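Long-range contacts in UDP-glucose:anthocyanidin 3-O-glucosyltransferase (Clitoria ternatea, PDB 4REN), which belongs to the UDP-glycosyltransferase family of GT-B fold, with two Rossmann-like domains facing each other across a ligand-binding cleft: residues 112-117 and 134-139; 10-15 and 80-85; 360-365 and 383-388; 177-182 and 368-373. All coordinates share one frame; numbering follows the deposited sequence. Where two conformers were deposited one is given.

Contact 1: 112-117 and 134-139. With P5M (2-(3,4-dihydroxy-5-methoxyphenyl)-3,5,7-trihydroxychromenium), chain B.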
# COMPACT_ATOMS: atom_id res chain seq x y z
N ILE A 112 -1.89 -4.95 -18.13
CA ILE A 112 -2.14 -4.39 -16.81
C ILE A 112 -0.81 -4.21 -16.09
O ILE A 112 -0.06 -5.17 -15.93
CB ILE A 112 -3.05 -5.29 -15.96
CG1 ILE A 112 -4.44 -5.40 -16.60
CG2 ILE A 112 -3.17 -4.75 -14.54
CD1 ILE A 112 -5.41 -6.23 -15.79
N ALA A 113 -0.52 -2.99 -15.67
CA ALA A 113 0.75 -2.72 -15.01
C ALA A 113 0.58 -1.86 -13.77
O ALA A 113 -0.31 -1.02 -13.71
CB ALA A 113 1.72 -2.07 -15.97
N ASP A 114 1.45 -2.09 -12.78
CA ASP A 114 1.57 -1.18 -11.66
C ASP A 114 1.96 0.17 -12.24
O ASP A 114 2.76 0.24 -13.18
CB ASP A 114 2.65 -1.68 -10.70
CG ASP A 114 2.71 -0.88 -9.40
OD1 ASP A 114 2.61 -1.50 -8.32
OD2 ASP A 114 2.86 0.35 -9.46
N ALA A 115 1.38 1.24 -11.71
CA ALA A 115 1.56 2.57 -12.29
C ALA A 115 3.02 3.01 -12.37
O ALA A 115 3.37 3.85 -13.19
CB ALA A 115 0.73 3.59 -11.54
N PHE A 116 3.87 2.44 -11.52
CA PHE A 116 5.28 2.82 -11.46
C PHE A 116 6.09 2.28 -12.64
O PHE A 116 7.10 2.88 -13.03
CB PHE A 116 5.91 2.40 -10.13
CG PHE A 116 5.36 3.13 -8.93
CD1 PHE A 116 4.53 4.23 -9.09
CD2 PHE A 116 5.67 2.71 -7.65
CE1 PHE A 116 4.02 4.90 -7.99
CE2 PHE A 116 5.17 3.37 -6.54
CZ PHE A 116 4.34 4.47 -6.71
N VAL A 117 5.66 1.15 -13.19
CA VAL A 117 6.29 0.61 -14.39
C VAL A 117 5.79 1.38 -15.60
O VAL A 117 5.02 0.87 -16.41
CB VAL A 117 6.00 -0.90 -14.55
CG1 VAL A 117 6.97 -1.53 -15.54
CG2 VAL A 117 6.11 -1.60 -13.21
N PHE A 134 -2.42 0.05 -12.46
CA PHE A 134 -2.84 -0.42 -11.15
C PHE A 134 -2.24 0.45 -10.05
O PHE A 134 -1.03 0.69 -10.03
CB PHE A 134 -2.44 -1.88 -10.95
CG PHE A 134 -2.88 -2.46 -9.64
CD1 PHE A 134 -4.22 -2.62 -9.35
CD2 PHE A 134 -1.94 -2.87 -8.71
CE1 PHE A 134 -4.62 -3.17 -8.14
CE2 PHE A 134 -2.33 -3.41 -7.50
CZ PHE A 134 -3.68 -3.56 -7.22
N TRP A 135 -3.09 0.93 -9.14
CA TRP A 135 -2.65 1.84 -8.09
C TRP A 135 -2.87 1.26 -6.69
O TRP A 135 -3.94 1.44 -6.10
CB TRP A 135 -3.38 3.18 -8.22
CG TRP A 135 -2.81 4.25 -7.36
CD1 TRP A 135 -3.26 4.65 -6.14
CD2 TRP A 135 -1.66 5.06 -7.65
NE1 TRP A 135 -2.47 5.66 -5.65
CE2 TRP A 135 -1.48 5.93 -6.57
CE3 TRP A 135 -0.78 5.13 -8.73
CZ2 TRP A 135 -0.45 6.87 -6.53
CZ3 TRP A 135 0.24 6.06 -8.69
CH2 TRP A 135 0.40 6.92 -7.60
N PRO A 136 -1.85 0.58 -6.16
CA PRO A 136 -1.90 -0.03 -4.83
C PRO A 136 -1.43 0.92 -3.73
O PRO A 136 -1.19 0.48 -2.61
CB PRO A 136 -0.91 -1.19 -4.95
CG PRO A 136 0.13 -0.65 -5.88
CD PRO A 136 -0.59 0.25 -6.86
N ASN A 137 -1.30 2.20 -4.05
CA ASN A 137 -0.81 3.18 -3.08
C ASN A 137 -1.95 3.88 -2.35
O ASN A 137 -3.11 3.53 -2.52
CB ASN A 137 0.08 4.21 -3.78
CG ASN A 137 1.08 3.58 -4.73
OD1 ASN A 137 1.20 3.99 -5.89
ND2 ASN A 137 1.79 2.57 -4.25
N VAL A 138 -1.61 4.88 -1.53
CA VAL A 138 -2.62 5.73 -0.93
C VAL A 138 -3.39 6.42 -2.05
O VAL A 138 -2.80 7.17 -2.83
CB VAL A 138 -2.00 6.78 0.02
CG1 VAL A 138 -3.04 7.78 0.48
CG2 VAL A 138 -1.34 6.10 1.21
N SER A 139 -4.68 6.15 -2.13
CA SER A 139 -5.50 6.61 -3.26
C SER A 139 -5.52 8.12 -3.40
O SER A 139 -5.41 8.65 -4.51
CB SER A 139 -6.93 6.08 -3.14
OG SER A 139 -7.57 6.58 -1.98
O30 P5M B . 3.01 6.25 -3.39
C2 P5M B . 4.33 6.50 -3.17
C3 P5M B . 5.29 5.39 -2.91
C9 P5M B . 4.89 4.06 -2.90
C10 P5M B . 5.84 3.07 -2.66
O27 P5M B . 5.42 1.77 -2.65
C1 P5M B . 4.81 7.80 -3.17
C6 P5M B . 6.15 8.08 -2.94
O29 P5M B . 6.57 9.38 -2.95
C5 P5M B . 7.09 7.08 -2.71
C4 P5M B . 6.71 5.74 -2.68
O12 P5M B . 7.63 4.77 -2.45
C11 P5M B . 7.27 3.44 -2.43
C14 P5M B . 8.36 2.46 -2.17
C15 P5M B . 9.57 2.99 -1.74
C16 P5M B . 10.67 2.18 -1.47
O22 P5M B . 11.84 2.73 -1.06
C19 P5M B . 8.20 1.08 -2.34
C18 P5M B . 9.24 0.19 -2.09
O21 P5M B . 9.06 -1.16 -2.26
C23 P5M B . 8.06 -1.84 -1.52
C17 P5M B . 10.55 0.71 -1.64
O24 P5M B . 11.60 -0.11 -1.38
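Phe116 reaches across to Trp135 and Asn137 just beyond the point where two parallel strands part. Its chi1 of -67° sets CG beside the backbone N and opposite the carbonyl carbon, and this sends the ring from CB toward the 134-139 segment. On one flank, CE1 approaches Trp135 CZ3 at 4.0 Å. The pair is an offset edge-to-face stack, with the edge of Phe116 turned to the face of Trp135 and planes at 86°. At the tip, CZ lies 3.3 Å from Asn137 OD1, and that oxygen also sits over the centre of the Trp135 ring. The other flank belongs to the ligand: CE2 is 3.7 Å from P5M C9, which lies near the plane of the phenyl ring at its edge.

Behind the ring, a parallel bridge pairs Asp114 with Phe134. Phe134 N donates to Ala113 O at 2.7 Å, and Ala115 N donates to Phe134 O at 3.0 Å. Asp114 OD2 closes an Asx turn by accepting from Phe116 N, while OD1 is hydrogen-bonded to His17 ND1.

Together these segments end strands 110-114 and 131-135 of a beta-alpha-beta unit, flanked in the sheet by strands 6-10 and 208-211. Helix 19-31 covers Phe134, and Leu199 of helix 199-202 touches both Phe116 and Trp135.

Contact 2: 10-15 and 80-85; sequences FPFPFG and EKLDLF. With P5M (2-(3,4-dihydroxy-5-methoxyphenyl)-3,5,7-trihydroxychromenium), chain B.
Apolar packing of Phe12, Pro13 and Phe14 against Leu82 and Phe85 joins the loop after strand 6-10 to helix 80-86, at one side of the P5M pocket in the N-terminal half of the fold. Two CH-pi contacts organise it, and they run in opposite senses. In one, the loop supplies the C-H group: Pro13 CG, at the centre of an inverse gamma turn, stands 3.5 Å from the centroid of the Phe85 ring, almost on the ring normal. In the other, the helix supplies it: Leu82 CD2 lies 3.4 Å from the centroid of the Phe14 ring, again directly over a face.

Phe14 meets more than this methyl. Phe85 CB meets the edge of its ring at CZ, 3.9 Å away, and the same CZ comes close to Lys81 O, a carbonyl already engaged by Phe85 N within the helix. Within the loop, Phe14 CD2 sits over the centre of the Phe12 ring, whose own CZ touches Leu82 CB at 4.0 Å. Phe85 CG lies anti to its backbone N (chi1 170°), which carries the ring toward the loop so that one face receives Pro13; Thr42 of strand 36-42 touches both residues.

Leu82 divides its branches between protein and ligand. While CD2 rests on Phe14, CD1 lies 3.6 Å from P5M C17. The two segments share no hydrogen bond, so their fit depends on complementary shape and on C-H groups meeting aromatic faces; the wall they offer the dihydroxy-methoxyphenyl end of P5M here is hydrocarbon.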
# COMPACT_ATOMS: atom_id res chain seq x y z
N PHE A 10 2.40 -6.49 -15.60
CA PHE A 10 3.70 -5.97 -15.17
C PHE A 10 3.62 -5.36 -13.77
O PHE A 10 3.28 -4.18 -13.62
CB PHE A 10 4.22 -4.91 -16.15
CG PHE A 10 4.64 -5.47 -17.48
CD1 PHE A 10 5.85 -6.13 -17.62
CD2 PHE A 10 3.83 -5.32 -18.60
CE1 PHE A 10 6.24 -6.64 -18.85
CE2 PHE A 10 4.22 -5.82 -19.83
CZ PHE A 10 5.43 -6.48 -19.95
N PRO A 11 3.94 -6.15 -12.74
CA PRO A 11 3.93 -5.60 -11.38
C PRO A 11 5.16 -4.76 -11.12
O PRO A 11 6.16 -4.90 -11.83
CB PRO A 11 3.99 -6.86 -10.52
CG PRO A 11 4.76 -7.83 -11.34
CD PRO A 11 4.32 -7.57 -12.76
N PHE A 12 5.08 -3.87 -10.13
CA PHE A 12 6.28 -3.26 -9.58
C PHE A 12 6.86 -4.36 -8.70
O PHE A 12 6.29 -4.69 -7.66
CB PHE A 12 5.91 -2.03 -8.75
CG PHE A 12 7.06 -1.09 -8.51
CD1 PHE A 12 7.86 -0.66 -9.56
CD2 PHE A 12 7.34 -0.63 -7.23
CE1 PHE A 12 8.92 0.20 -9.34
CE2 PHE A 12 8.39 0.23 -7.01
CZ PHE A 12 9.18 0.65 -8.06
N PRO A 13 7.98 -4.94 -9.14
CA PRO A 13 8.48 -6.22 -8.62
C PRO A 13 9.05 -6.15 -7.21
O PRO A 13 10.13 -6.70 -6.98
CB PRO A 13 9.60 -6.57 -9.60
CG PRO A 13 10.11 -5.26 -10.05
CD PRO A 13 8.92 -4.34 -10.10
N PHE A 14 8.35 -5.50 -6.29
CA PHE A 14 8.89 -5.32 -4.94
C PHE A 14 7.84 -5.42 -3.83
O PHE A 14 6.84 -4.70 -3.84
CB PHE A 14 9.62 -3.98 -4.83
CG PHE A 14 10.72 -3.80 -5.85
CD1 PHE A 14 11.96 -4.39 -5.66
CD2 PHE A 14 10.50 -3.05 -6.99
CE1 PHE A 14 12.96 -4.22 -6.59
CE2 PHE A 14 11.50 -2.87 -7.92
CZ PHE A 14 12.74 -3.46 -7.72
N GLY A 15 8.09 -6.33 -2.89
CA GLY A 15 7.33 -6.45 -1.65
C GLY A 15 5.84 -6.17 -1.68
O GLY A 15 5.06 -6.97 -2.17
N GLU A 80 17.74 2.00 -4.54
CA GLU A 80 18.66 1.52 -5.57
C GLU A 80 18.08 0.39 -6.43
O GLU A 80 18.16 0.45 -7.66
CB GLU A 80 19.99 1.07 -4.96
CG GLU A 80 20.92 0.39 -5.96
CD GLU A 80 22.31 0.17 -5.42
OE1 GLU A 80 22.58 0.57 -4.27
OE2 GLU A 80 23.15 -0.40 -6.15
N LYS A 81 17.51 -0.62 -5.79
CA LYS A 81 16.96 -1.77 -6.51
C LYS A 81 15.79 -1.38 -7.40
O LYS A 81 15.62 -1.93 -8.49
CB LYS A 81 16.54 -2.88 -5.54
CG LYS A 81 17.68 -3.78 -5.10
CD LYS A 81 17.22 -4.79 -4.07
CE LYS A 81 18.35 -5.74 -3.69
NZ LYS A 81 17.91 -6.74 -2.68
N LEU A 82 14.98 -0.42 -6.95
CA LEU A 82 13.87 0.07 -7.75
C LEU A 82 14.43 0.77 -8.99
O LEU A 82 13.97 0.53 -10.11
CB LEU A 82 13.00 1.05 -6.95
CG LEU A 82 12.68 0.77 -5.48
CD1 LEU A 82 11.61 1.72 -4.98
CD2 LEU A 82 12.27 -0.66 -5.23
N ASP A 83 15.42 1.63 -8.77
CA ASP A 83 16.08 2.36 -9.85
C ASP A 83 16.69 1.42 -10.88
O ASP A 83 16.55 1.63 -12.09
CB ASP A 83 17.16 3.28 -9.28
CG ASP A 83 16.60 4.55 -8.68
OD1 ASP A 83 15.52 5.00 -9.13
OD2 ASP A 83 17.23 5.11 -7.77
N LEU A 84 17.39 0.40 -10.40
CA LEU A 84 18.06 -0.55 -11.28
C LEU A 84 17.06 -1.30 -12.16
O LEU A 84 17.32 -1.51 -13.35
CB LEU A 84 18.91 -1.53 -10.47
CG LEU A 84 20.19 -0.96 -9.86
CD1 LEU A 84 21.02 -2.05 -9.21
CD2 LEU A 84 21.01 -0.25 -10.93
N PHE A 85 15.93 -1.69 -11.60
CA PHE A 85 14.89 -2.35 -12.38
C PHE A 85 14.25 -1.39 -13.37
O PHE A 85 14.00 -1.75 -14.52
CB PHE A 85 13.82 -2.96 -11.47
CG PHE A 85 12.60 -3.44 -12.22
CD1 PHE A 85 12.62 -4.64 -12.90
CD2 PHE A 85 11.45 -2.67 -12.25
CE1 PHE A 85 11.50 -5.08 -13.60
CE2 PHE A 85 10.33 -3.09 -12.94
CZ PHE A 85 10.36 -4.30 -13.62
O30 P5M B . 3.01 6.25 -3.39
C2 P5M B . 4.33 6.50 -3.17
C3 P5M B . 5.29 5.39 -2.91
C9 P5M B . 4.89 4.06 -2.90
C10 P5M B . 5.84 3.07 -2.66
O27 P5M B . 5.42 1.77 -2.65
C1 P5M B . 4.81 7.80 -3.17
C6 P5M B . 6.15 8.08 -2.94
O29 P5M B . 6.57 9.38 -2.95
C5 P5M B . 7.09 7.08 -2.71
C4 P5M B . 6.71 5.74 -2.68
O12 P5M B . 7.63 4.77 -2.45
C11 P5M B . 7.27 3.44 -2.43
C14 P5M B . 8.36 2.46 -2.17
C15 P5M B . 9.57 2.99 -1.74
C16 P5M B . 10.67 2.18 -1.47
O22 P5M B . 11.84 2.73 -1.06
C19 P5M B . 8.20 1.08 -2.34
C18 P5M B . 9.24 0.19 -2.09
O21 P5M B . 9.06 -1.16 -2.26
C23 P5M B . 8.06 -1.84 -1.52
C17 P5M B . 10.55 0.71 -1.64
O24 P5M B . 11.60 -0.11 -1.38

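Contact 3: 360-365 and 383-388; sequences ICRPFF and VIVEGK. With P5M (2-(3,4-dihydroxy-5-methoxyphenyl)-3,5,7-trihydroxychromenium), chain B.
Cys361 is hydrogen-bonded through both its backbone N and O to the neighbouring strand segment: N donates to Val383 O at 2.6 Å, and O accepts from Val385 N at 2.7 Å. Both donors lie in the plane of the carbonyl they meet. Beyond the strand end, Arg362 turns its guanidinium to several partners. Its NH2 forms a salt bridge with Glu281, and NH1 donates to Pro363 O at 3.1 Å, from above that carbonyl's plane. Phe364 CE1 covers the centre of one guanidinium face, and Lys388 O lies over the opposite face toward its rim, 3.6 Å from Arg362 NE.

With CG anti to the backbone N (chi1 -157°), Arg362 lays CG 3.8 Å from Val385 CG1, and the bend at chi2 carries the chain on to the guanidinium. Ile360 CG2 meets Val385 CB at 4.0 Å. At the far end, Phe365 CZ approaches P5M C15 at 3.7 Å.

The contact joins strands 359-361 and 382-384 of a beta-alpha-beta unit, the latter outermost in its sheet, with strand 337-342 on the inner side. Helix 392-403 packs on the Ile360 and Val383 face, and the connecting helix 368-378 covers the face of Cys361.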
# COMPACT_ATOMS: atom_id res chain seq x y z
N ILE A 360 -2.58 5.24 15.50
CA ILE A 360 -1.61 6.26 15.88
C ILE A 360 -0.57 6.32 14.77
O ILE A 360 0.05 5.31 14.44
CB ILE A 360 -0.93 5.94 17.22
CG1 ILE A 360 -1.94 5.99 18.36
CG2 ILE A 360 0.19 6.93 17.49
CD1 ILE A 360 -1.40 5.51 19.69
N CYS A 361 -0.40 7.50 14.19
CA CYS A 361 0.35 7.63 12.95
C CYS A 361 1.73 8.25 13.10
O CYS A 361 1.90 9.28 13.77
CB CYS A 361 -0.48 8.43 11.94
SG CYS A 361 -2.08 7.68 11.55
N ARG A 362 2.72 7.62 12.48
CA ARG A 362 4.06 8.18 12.38
C ARG A 362 4.58 7.86 10.98
O ARG A 362 5.28 6.87 10.78
CB ARG A 362 4.98 7.57 13.44
CG ARG A 362 6.22 8.40 13.82
CD ARG A 362 7.17 8.60 12.65
NE ARG A 362 8.52 8.99 13.05
CZ ARG A 362 9.42 9.47 12.20
NH1 ARG A 362 9.11 9.61 10.92
NH2 ARG A 362 10.63 9.80 12.63
N PRO A 363 4.24 8.71 10.00
CA PRO A 363 4.66 8.52 8.61
C PRO A 363 6.15 8.78 8.44
O PRO A 363 6.69 9.71 9.03
CB PRO A 363 3.85 9.58 7.86
CG PRO A 363 3.61 10.64 8.86
CD PRO A 363 3.45 9.94 10.17
N PHE A 364 6.81 7.96 7.63
CA PHE A 364 8.25 8.10 7.43
C PHE A 364 8.62 8.75 6.10
O PHE A 364 9.45 9.66 6.07
CB PHE A 364 8.95 6.74 7.60
CG PHE A 364 8.97 6.25 9.02
CD1 PHE A 364 9.98 6.64 9.89
CD2 PHE A 364 7.97 5.42 9.50
CE1 PHE A 364 10.00 6.19 11.20
CE2 PHE A 364 7.99 4.97 10.81
CZ PHE A 364 9.00 5.36 11.66
N PHE A 365 8.00 8.30 5.01
CA PHE A 365 8.23 8.90 3.70
C PHE A 365 7.18 8.46 2.69
O PHE A 365 6.26 7.70 3.01
CB PHE A 365 9.63 8.58 3.18
CG PHE A 365 9.76 7.20 2.59
CD1 PHE A 365 10.30 7.03 1.32
CD2 PHE A 365 9.35 6.08 3.29
CE1 PHE A 365 10.42 5.77 0.77
CE2 PHE A 365 9.46 4.82 2.75
CZ PHE A 365 10.00 4.66 1.49
N VAL A 383 -4.80 9.59 15.14
CA VAL A 383 -3.96 10.77 15.30
C VAL A 383 -2.54 10.52 14.81
O VAL A 383 -2.02 9.40 14.90
CB VAL A 383 -3.88 11.23 16.77
CG1 VAL A 383 -5.20 11.84 17.21
CG2 VAL A 383 -3.48 10.08 17.68
N ILE A 384 -1.91 11.57 14.29
CA ILE A 384 -0.47 11.56 14.10
C ILE A 384 0.12 11.67 15.50
O ILE A 384 -0.39 12.43 16.33
CB ILE A 384 -0.01 12.76 13.24
CG1 ILE A 384 -0.74 12.78 11.89
CG2 ILE A 384 1.50 12.73 13.02
CD1 ILE A 384 -0.45 14.00 11.05
N VAL A 385 1.18 10.91 15.77
CA VAL A 385 1.80 10.95 17.10
C VAL A 385 2.33 12.35 17.38
O VAL A 385 2.80 13.03 16.47
CB VAL A 385 2.90 9.88 17.25
CG1 VAL A 385 4.13 10.24 16.43
CG2 VAL A 385 3.26 9.68 18.71
N GLU A 386 2.21 12.79 18.63
CA GLU A 386 2.56 14.16 18.99
C GLU A 386 4.03 14.48 18.75
O GLU A 386 4.92 13.84 19.31
CB GLU A 386 2.19 14.44 20.45
CG GLU A 386 2.22 15.92 20.84
CD GLU A 386 1.95 16.15 22.31
OE1 GLU A 386 1.85 15.16 23.07
OE2 GLU A 386 1.83 17.33 22.72
N GLY A 387 4.28 15.47 17.90
CA GLY A 387 5.64 15.87 17.56
C GLY A 387 6.11 15.25 16.26
O GLY A 387 7.28 15.39 15.89
N LYS A 388 5.20 14.55 15.58
CA LYS A 388 5.49 13.88 14.30
C LYS A 388 6.55 12.79 14.39
O LYS A 388 6.85 12.12 13.40
CB LYS A 388 5.84 14.90 13.21
CG LYS A 388 4.64 15.51 12.51
CD LYS A 388 4.81 15.55 10.99
CE LYS A 388 4.63 14.17 10.35
NZ LYS A 388 5.82 13.27 10.49
O30 P5M B . 3.01 6.25 -3.39
C2 P5M B . 4.33 6.50 -3.17
C3 P5M B . 5.29 5.39 -2.91
C9 P5M B . 4.89 4.06 -2.90
C10 P5M B . 5.84 3.07 -2.66
O27 P5M B . 5.42 1.77 -2.65
C1 P5M B . 4.81 7.80 -3.17
C6 P5M B . 6.15 8.08 -2.94
O29 P5M B . 6.57 9.38 -2.95
C5 P5M B . 7.09 7.08 -2.71
C4 P5M B . 6.71 5.74 -2.68
O12 P5M B . 7.63 4.77 -2.45
C11 P5M B . 7.27 3.44 -2.43
C14 P5M B . 8.36 2.46 -2.17
C15 P5M B . 9.57 2.99 -1.74
C16 P5M B . 10.67 2.18 -1.47
O22 P5M B . 11.84 2.73 -1.06
C19 P5M B . 8.20 1.08 -2.34
C18 P5M B . 9.24 0.19 -2.09
O21 P5M B . 9.06 -1.16 -2.26
C23 P5M B . 8.06 -1.84 -1.52
C17 P5M B . 10.55 0.71 -1.64
O24 P5M B . 11.60 -0.11 -1.38

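Contact 4: 177-182 and 368-373. With P5M (2-(3,4-dihydroxy-5-methoxyphenyl)-3,5,7-trihydroxychromenium), chain B.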
# COMPACT_ATOMS: atom_id res chain seq x y z
N ASP A 177 3.01 17.34 4.47
CA ASP A 177 2.47 16.02 4.15
C ASP A 177 2.93 15.54 2.77
O ASP A 177 2.85 14.36 2.45
CB ASP A 177 0.94 16.03 4.21
CG ASP A 177 0.41 16.46 5.56
OD1 ASP A 177 1.12 16.29 6.57
OD2 ASP A 177 -0.73 16.97 5.62
N VAL A 178 3.42 16.48 1.97
CA VAL A 178 3.88 16.20 0.61
C VAL A 178 5.07 15.25 0.62
O VAL A 178 6.00 15.42 1.41
CB VAL A 178 4.28 17.50 -0.11
CG1 VAL A 178 4.99 17.22 -1.42
CG2 VAL A 178 3.07 18.38 -0.33
N PRO A 179 5.05 14.23 -0.26
CA PRO A 179 6.19 13.31 -0.39
C PRO A 179 7.48 14.06 -0.74
O PRO A 179 7.48 14.86 -1.66
CB PRO A 179 5.77 12.41 -1.55
CG PRO A 179 4.29 12.45 -1.55
CD PRO A 179 3.93 13.84 -1.13
N GLN A 180 8.55 13.79 -0.00
CA GLN A 180 9.81 14.51 -0.18
C GLN A 180 10.38 14.34 -1.59
O GLN A 180 11.04 15.24 -2.12
CB GLN A 180 10.83 14.08 0.87
CG GLN A 180 12.18 14.79 0.78
CD GLN A 180 12.08 16.28 1.08
OE1 GLN A 180 11.53 16.68 2.10
NE2 GLN A 180 12.62 17.10 0.19
N ASP A 181 10.12 13.19 -2.21
CA ASP A 181 10.73 12.88 -3.50
C ASP A 181 10.17 13.68 -4.68
O ASP A 181 10.79 13.72 -5.75
CB ASP A 181 10.72 11.37 -3.79
CG ASP A 181 9.34 10.76 -3.67
OD1 ASP A 181 9.24 9.66 -3.09
OD2 ASP A 181 8.36 11.36 -4.16
N MET A 182 9.02 14.32 -4.50
CA MET A 182 8.51 15.22 -5.54
C MET A 182 8.91 16.67 -5.29
O MET A 182 8.52 17.57 -6.03
CB MET A 182 6.99 15.08 -5.73
CG MET A 182 6.13 15.45 -4.54
SD MET A 182 4.38 15.42 -5.02
CE MET A 182 4.36 16.74 -6.23
N GLN A 368 2.95 8.15 2.83
CA GLN A 368 2.55 7.82 4.20
C GLN A 368 2.06 9.05 4.97
O GLN A 368 1.26 8.92 5.90
CB GLN A 368 3.71 7.16 4.95
CG GLN A 368 4.12 5.79 4.41
CD GLN A 368 5.35 5.24 5.09
OE1 GLN A 368 5.97 5.91 5.93
NE2 GLN A 368 5.73 4.02 4.74
N GLY A 369 2.55 10.22 4.59
CA GLY A 369 2.12 11.47 5.19
C GLY A 369 0.75 11.88 4.68
O GLY A 369 -0.02 12.52 5.40
N ILE A 370 0.47 11.53 3.43
CA ILE A 370 -0.85 11.77 2.86
C ILE A 370 -1.86 10.88 3.56
O ILE A 370 -2.97 11.32 3.88
CB ILE A 370 -0.87 11.48 1.35
CG1 ILE A 370 0.28 12.21 0.64
CG2 ILE A 370 -2.22 11.86 0.75
CD1 ILE A 370 0.19 13.72 0.71
N ALA A 371 -1.48 9.64 3.81
CA ALA A 371 -2.31 8.70 4.55
C ALA A 371 -2.58 9.19 5.97
O ALA A 371 -3.71 9.17 6.44
CB ALA A 371 -1.67 7.33 4.58
N ALA A 372 -1.51 9.62 6.64
CA ALA A 372 -1.60 10.08 8.03
C ALA A 372 -2.55 11.27 8.18
O ALA A 372 -3.36 11.31 9.10
CB ALA A 372 -0.22 10.43 8.55
N ARG A 373 -2.45 12.23 7.26
CA ARG A 373 -3.32 13.40 7.29
C ARG A 373 -4.79 13.02 7.14
O ARG A 373 -5.64 13.52 7.87
CB ARG A 373 -2.92 14.38 6.18
CG ARG A 373 -3.70 15.69 6.21
CD ARG A 373 -3.50 16.40 7.54
NE ARG A 373 -2.11 16.76 7.76
CZ ARG A 373 -1.62 17.19 8.91
NH1 ARG A 373 -2.41 17.32 9.96
NH2 ARG A 373 -0.33 17.50 9.02
O30 P5M B . 3.01 6.25 -3.39
C2 P5M B . 4.33 6.50 -3.17
C3 P5M B . 5.29 5.39 -2.91
C9 P5M B . 4.89 4.06 -2.90
C10 P5M B . 5.84 3.07 -2.66
O27 P5M B . 5.42 1.77 -2.65
C1 P5M B . 4.81 7.80 -3.17
C6 P5M B . 6.15 8.08 -2.94
O29 P5M B . 6.57 9.38 -2.95
C5 P5M B . 7.09 7.08 -2.71
C4 P5M B . 6.71 5.74 -2.68
O12 P5M B . 7.63 4.77 -2.45
C11 P5M B . 7.27 3.44 -2.43
C14 P5M B . 8.36 2.46 -2.17
C15 P5M B . 9.57 2.99 -1.74
C16 P5M B . 10.67 2.18 -1.47
O22 P5M B . 11.84 2.73 -1.06
C19 P5M B . 8.20 1.08 -2.34
C18 P5M B . 9.24 0.19 -2.09
O21 P5M B . 9.06 -1.16 -2.26
C23 P5M B . 8.06 -1.84 -1.52
C17 P5M B . 10.55 0.71 -1.64
O24 P5M B . 11.60 -0.11 -1.38
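Arg373 and Asp177 meet because both side chains are turned toward each other. Arg373 starts with chi1 of -175°, placing CG opposite its own backbone N, and then bends at chi2 and chi3 to curl round the carboxylate. Asp177 CG, anti to the carbonyl carbon (chi1 -58°), presents its two oxygens to Arg373. The product is a side-on bidentate salt bridge, buried between a loop of the N-terminal half of the GT-B fold and helix 368-378 of the C-terminal half.

Arg373 NE donates to Asp177 OD2 at 2.6 Å, and Arg373 NH2 donates to Asp177 OD1 at 3.1 Å. OD1 uses its syn lone pair, whereas OD2 is met on the syn side but somewhat out of the carboxylate plane. The carboxylate approaches the guanidinium at its edge, with the two planes 36° apart. Second partners fix each group further: OD2 also accepts from Arg174 N, and Arg373 NH1 forms a salt bridge with Asp377. Such paired gripping would probably stabilise the charged forms of both side chains.

Nearer the start of the helix the backbones come together. Gly369, which has no side chain, brings its CA to 4.7 Å from the CA of Asp177. Next to it, Ile370 CD1 lies against Asp177 O and reaches Pro179 CD at 4.2 Å.

Further along the loop, the segment turns to the ligand. Pro179 CB lies 3.4 Å from P5M O29, the hydroxyl that donates a hydrogen bond to Asp181 OD1 at 2.7 Å.

All four contacts reach P5M, from different parts of the fold. Contacts 1 and 2 belong to the N-terminal sheet region, their centres 12 Å apart, and are joined through strand 6-10: Phe10 N lies 2.8 Å from Ile112 O, and Phe10 O lies 2.9 Å from Asp114 N. Contact 3 lies in the C-terminal half, 25 Å from contact 1 between centres. Contact 4 bridges the two halves. Its helix 368-378 is the connection between the two strands of contact 3, with Pro363 CB 3.3 Å from Gln368 O, and it also touches contact 1, where Val138 CG2 approaches Ala371 CB at 3.6 Å. His17 and Pro78 supply further hydrogen bonds to the ligand.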